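Local structure of PE family protein PE8 (Mycobacterium tuberculosis, 5XFS) at residues L16-M30 and Q75-S88. The protein promotes intracellular survival of recombinant mycobacteria within macrophages by regulating host inflammatory cytokine production and inhibiting late apoptosis. Residues are numbered along the deposited sequence; the frame is centred on the assembly and turned at random.
Sequences LTAAAAQLGTIGAAM and QAMHDMFVNTLGIS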
loop_
_atom_site.group_PDB
_atom_site.type_symbol
_atom_site.label_atom_id
_atom_site.label_comp_id
_atom_site.label_asym_id
_atom_site.label_seq_id
_atom_site.Cartn_x
_atom_site.Cartn_y
_atom_site.Cartn_z
ATOM N N LEU A 16 -30.059 48.055 37.397
ATOM C CA LEU A 16 -29.473 46.822 37.891
ATOM C C LEU A 16 -30.353 45.670 37.452
ATOM O O LEU A 16 -29.983 44.906 36.569
ATOM C CB LEU A 16 -29.348 46.846 39.408
ATOM C CG LEU A 16 -27.961 47.190 39.948
ATOM C CD1 LEU A 16 -27.961 47.204 41.465
ATOM C CD2 LEU A 16 -26.927 46.210 39.428
ATOM N N THR A 17 -31.528 45.551 38.063
ATOM C CA THR A 17 -32.463 44.491 37.700
ATOM C C THR A 17 -32.610 44.356 36.187
ATOM O O THR A 17 -32.874 43.255 35.691
ATOM C CB THR A 17 -33.814 44.749 38.362
ATOM O OG1 THR A 17 -34.059 46.159 38.394
ATOM C CG2 THR A 17 -33.815 44.201 39.793
ATOM N N ALA A 18 -32.431 45.446 35.436
ATOM C CA ALA A 18 -32.385 45.334 33.980
ATOM C C ALA A 18 -31.212 44.467 33.541
ATOM O O ALA A 18 -31.384 43.508 32.781
ATOM C CB ALA A 18 -32.296 46.718 33.339
ATOM N N ALA A 19 -30.005 44.790 34.018
ATOM C CA ALA A 19 -28.838 43.971 33.698
ATOM C C ALA A 19 -28.999 42.540 34.196
ATOM O O ALA A 19 -28.418 41.612 33.620
ATOM C CB ALA A 19 -27.578 44.597 34.295
ATOM N N ALA A 20 -29.771 42.344 35.266
ATOM C CA ALA A 20 -30.081 40.997 35.733
ATOM C C ALA A 20 -30.830 40.211 34.669
ATOM O O ALA A 20 -30.392 39.136 34.243
ATOM C CB ALA A 20 -30.913 41.065 37.012
ATOM N N ALA A 21 -31.974 40.744 34.230
ATOM C CA ALA A 21 -32.823 40.024 33.293
ATOM C C ALA A 21 -32.188 39.953 31.908
ATOM O O ALA A 21 -32.272 38.920 31.232
ATOM C CB ALA A 21 -34.203 40.684 33.236
ATOM N N GLN A 22 -31.545 41.034 31.462
ATOM C CA GLN A 22 -30.886 40.995 30.161
ATOM C C GLN A 22 -29.809 39.918 30.127
ATOM O O GLN A 22 -29.653 39.218 29.121
ATOM C CB GLN A 22 -30.302 42.368 29.824
ATOM C CG GLN A 22 -28.958 42.331 29.092
ATOM C CD GLN A 22 -28.494 43.712 28.640
ATOM O OE1 GLN A 22 -28.959 44.237 27.625
ATOM N NE2 GLN A 22 -27.574 44.305 29.394
ATOM N N LEU A 23 -29.074 39.748 31.224
ATOM C CA LEU A 23 -28.028 38.736 31.258
ATOM C C LEU A 23 -28.557 37.334 31.528
ATOM O O LEU A 23 -27.805 36.360 31.387
ATOM C CB LEU A 23 -26.980 39.115 32.303
ATOM C CG LEU A 23 -26.023 40.153 31.723
ATOM C CD1 LEU A 23 -24.993 40.578 32.721
ATOM C CD2 LEU A 23 -25.372 39.569 30.471
ATOM N N GLY A 24 -29.818 37.204 31.924
ATOM C CA GLY A 24 -30.389 35.890 32.122
ATOM C C GLY A 24 -30.892 35.325 30.816
ATOM O O GLY A 24 -30.856 34.111 30.594
ATOM N N THR A 25 -31.365 36.222 29.945
ATOM C CA THR A 25 -31.789 35.858 28.598
ATOM C C THR A 25 -30.601 35.602 27.671
ATOM O O THR A 25 -30.768 35.001 26.601
ATOM C CB THR A 25 -32.710 36.956 28.027
ATOM O OG1 THR A 25 -33.546 36.405 27.006
ATOM C CG2 THR A 25 -31.921 38.104 27.427
ATOM N N ILE A 26 -29.407 36.037 28.067
ATOM C CA ILE A 26 -28.203 35.699 27.326
ATOM C C ILE A 26 -27.690 34.334 27.764
ATOM O O ILE A 26 -27.079 33.602 26.969
ATOM C CB ILE A 26 -27.158 36.808 27.532
ATOM C CG1 ILE A 26 -27.609 38.096 26.841
ATOM C CG2 ILE A 26 -25.799 36.379 27.019
ATOM C CD1 ILE A 26 -27.826 37.925 25.335
ATOM N N GLY A 27 -27.934 33.969 29.025
ATOM C CA GLY A 27 -27.534 32.660 29.500
ATOM C C GLY A 27 -28.480 31.572 29.059
ATOM O O GLY A 27 -28.056 30.432 28.841
ATOM N N ALA A 28 -29.767 31.897 28.932
ATOM C CA ALA A 28 -30.699 30.961 28.315
ATOM C C ALA A 28 -30.317 30.712 26.861
ATOM O O ALA A 28 -30.188 29.560 26.436
ATOM C CB ALA A 28 -32.132 31.487 28.425
ATOM N N ALA A 29 -30.100 31.792 26.093
ATOM C CA ALA A 29 -29.662 31.666 24.701
ATOM C C ALA A 29 -28.349 30.904 24.586
ATOM O O ALA A 29 -28.087 30.268 23.562
ATOM C CB ALA A 29 -29.525 33.053 24.067
ATOM N N MET A 30 -27.511 30.960 25.624
ATOM C CA MET A 30 -26.270 30.200 25.637
ATOM C C MET A 30 -26.525 28.743 25.984
ATOM O O MET A 30 -26.010 27.845 25.320
ATOM C CB MET A 30 -25.285 30.825 26.624
ATOM C CG MET A 30 -23.936 31.132 25.999
ATOM S SD MET A 30 -22.872 29.702 25.700
ATOM C CE MET A 30 -23.099 29.489 23.944
ATOM N N GLN A 75 -22.398 27.273 33.572
ATOM C CA GLN A 75 -23.704 27.920 33.621
ATOM C C GLN A 75 -24.250 28.047 35.031
ATOM O O GLN A 75 -24.927 29.013 35.348
ATOM C CB GLN A 75 -24.698 27.200 32.722
ATOM C CG GLN A 75 -24.400 27.359 31.247
ATOM C CD GLN A 75 -24.631 28.767 30.768
ATOM O OE1 GLN A 75 -25.718 29.304 30.907
ATOM N NE2 GLN A 75 -23.608 29.369 30.195
ATOM N N ALA A 76 -23.976 27.063 35.873
ATOM C CA ALA A 76 -24.423 27.128 37.261
ATOM C C ALA A 76 -23.869 28.362 37.953
ATOM O O ALA A 76 -24.572 29.021 38.728
ATOM C CB ALA A 76 -24.007 25.865 38.008
ATOM N N MET A 77 -22.612 28.700 37.669
ATOM C CA MET A 77 -21.979 29.851 38.297
ATOM C C MET A 77 -22.385 31.155 37.628
ATOM O O MET A 77 -22.420 32.197 38.287
ATOM C CB MET A 77 -20.464 29.661 38.293
ATOM C CG MET A 77 -19.636 30.910 38.159
ATOM S SD MET A 77 -17.910 30.526 38.507
ATOM C CE MET A 77 -18.012 29.984 40.220
ATOM N N HIS A 78 -22.720 31.121 36.341
ATOM C CA HIS A 78 -23.446 32.241 35.751
ATOM C C HIS A 78 -24.806 32.434 36.423
ATOM O O HIS A 78 -25.239 33.572 36.658
ATOM C CB HIS A 78 -23.606 32.024 34.251
ATOM C CG HIS A 78 -24.758 32.775 33.661
ATOM N ND1 HIS A 78 -24.670 34.098 33.284
ATOM C CD2 HIS A 78 -26.021 32.383 33.365
ATOM C CE1 HIS A 78 -25.828 34.490 32.785
ATOM N NE2 HIS A 78 -26.666 33.468 32.825
ATOM N N ASP A 79 -25.488 31.328 36.751
ATOM C CA ASP A 79 -26.779 31.420 37.421
ATOM C C ASP A 79 -26.660 32.090 38.782
ATOM O O ASP A 79 -27.618 32.737 39.237
ATOM C CB ASP A 79 -27.398 30.031 37.568
ATOM C CG ASP A 79 -28.117 29.562 36.301
ATOM O OD1 ASP A 79 -28.367 30.403 35.402
ATOM O OD2 ASP A 79 -28.424 28.348 36.209
ATOM N N MET A 80 -25.499 31.955 39.444
ATOM C CA MET A 80 -25.308 32.621 40.728
ATOM C C MET A 80 -25.113 34.108 40.554
ATOM O O MET A 80 -25.571 34.897 41.386
ATOM C CB MET A 80 -24.104 32.068 41.476
ATOM C CG MET A 80 -24.380 30.922 42.370
ATOM S SD MET A 80 -22.810 30.108 42.507
ATOM C CE MET A 80 -22.994 29.152 43.983
ATOM N N PHE A 81 -24.396 34.503 39.512
ATOM C CA PHE A 81 -24.083 35.915 39.380
ATOM C C PHE A 81 -25.307 36.701 38.954
ATOM O O PHE A 81 -25.471 37.858 39.350
ATOM C CB PHE A 81 -22.931 36.119 38.400
ATOM C CG PHE A 81 -22.739 37.543 38.002
ATOM C CD1 PHE A 81 -22.282 38.475 38.908
ATOM C CD2 PHE A 81 -23.035 37.965 36.724
ATOM C CE1 PHE A 81 -22.121 39.807 38.542
ATOM C CE2 PHE A 81 -22.871 39.298 36.360
ATOM C CZ PHE A 81 -22.411 40.212 37.268
ATOM N N VAL A 82 -26.191 36.072 38.183
ATOM C CA VAL A 82 -27.412 36.744 37.765
ATOM C C VAL A 82 -28.384 36.833 38.929
ATOM O O VAL A 82 -29.111 37.821 39.076
ATOM C CB VAL A 82 -28.018 36.015 36.558
ATOM C CG1 VAL A 82 -29.516 36.224 36.500
ATOM C CG2 VAL A 82 -27.354 36.515 35.291
ATOM N N ASN A 83 -28.394 35.810 39.788
ATOM C CA ASN A 83 -29.151 35.887 41.035
ATOM C C ASN A 83 -28.591 36.970 41.942
ATOM O O ASN A 83 -29.309 37.881 42.366
ATOM C CB ASN A 83 -29.117 34.541 41.748
ATOM C CG ASN A 83 -29.619 34.638 43.153
ATOM O OD1 ASN A 83 -30.711 35.147 43.388
ATOM N ND2 ASN A 83 -28.843 34.143 44.095
ATOM N N THR A 84 -27.299 36.887 42.216
ATOM C CA THR A 84 -26.642 37.828 43.105
ATOM C C THR A 84 -26.707 39.264 42.612
ATOM O O THR A 84 -26.899 40.173 43.398
ATOM C CB THR A 84 -25.174 37.431 43.321
ATOM O OG1 THR A 84 -25.100 36.436 44.343
ATOM C CG2 THR A 84 -24.342 38.622 43.731
ATOM N N LEU A 85 -26.555 39.469 41.318
ATOM C CA LEU A 85 -26.655 40.810 40.778
ATOM C C LEU A 85 -28.091 41.280 40.945
ATOM O O LEU A 85 -28.351 42.426 41.275
ATOM C CB LEU A 85 -26.268 40.810 39.306
ATOM C CG LEU A 85 -26.459 42.108 38.532
ATOM C CD1 LEU A 85 -25.203 42.951 38.614
ATOM C CD2 LEU A 85 -26.792 41.797 37.087
ATOM N N GLY A 86 -29.017 40.367 40.693
ATOM C CA GLY A 86 -30.442 40.603 40.807
ATOM C C GLY A 86 -30.896 40.908 42.214
ATOM O O GLY A 86 -31.790 41.716 42.429
ATOM N N ILE A 87 -30.279 40.245 43.182
ATOM C CA ILE A 87 -30.638 40.426 44.578
ATOM C C ILE A 87 -30.434 41.861 45.028
ATOM O O ILE A 87 -31.244 42.388 45.779
ATOM C CB ILE A 87 -29.817 39.503 45.488
ATOM C CG1 ILE A 87 -30.437 38.119 45.542
ATOM C CG2 ILE A 87 -29.750 40.050 46.901
ATOM C CD1 ILE A 87 -29.887 37.279 46.666
ATOM N N SER A 88 -29.359 42.498 44.585
ATOM C CA SER A 88 -29.128 43.867 44.987
ATOM C C SER A 88 -30.276 44.703 44.457
ATOM O O SER A 88 -30.534 44.729 43.260
ATOM C CB SER A 88 -27.818 44.363 44.391
ATOM O OG SER A 88 -26.812 43.372 44.471
#
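The carbonyl O of Leu23, which takes a weak helical bond from Gly27 N, lies at the edge of the His78 imidazole, near the ring plane. This is the antiparallel two-helix hairpin of the N-terminal PE domain, with helix 13-36 lying against the end of helix 51-87; the local axes come within 8.3 Å and run at 161°. His78 reaches across because its CG stands anti to the backbone N (chi1 157°), and with no side chain on Gly27, ring atom NE2 sits 3.5 Å from Gly27 CA. The other ring nitrogen, ND1, is hydrogen-bonded to an aromatic side chain of the chain of another protein, so the histidine joins hairpin packing to the partner interface, consistent with a PE–PPE pairing. Farther along, Val82 splits its branches: CG2 lies 4.0 Å from Leu23 CB, and CG1 approaches the carbonyl of Ala20. At Ala20 the helices draw together, its CB 3.9 Å from Gly86 CA. Leu85, next to Gly86, holds CG anti to N (chi1 173°), which carries its isobutyl group across toward helix 13-36; CD2 lies over the backbone of Ala19 and Ala20, and its other methyl, CD1, meets Leu16 CD2 at 3.8 Å.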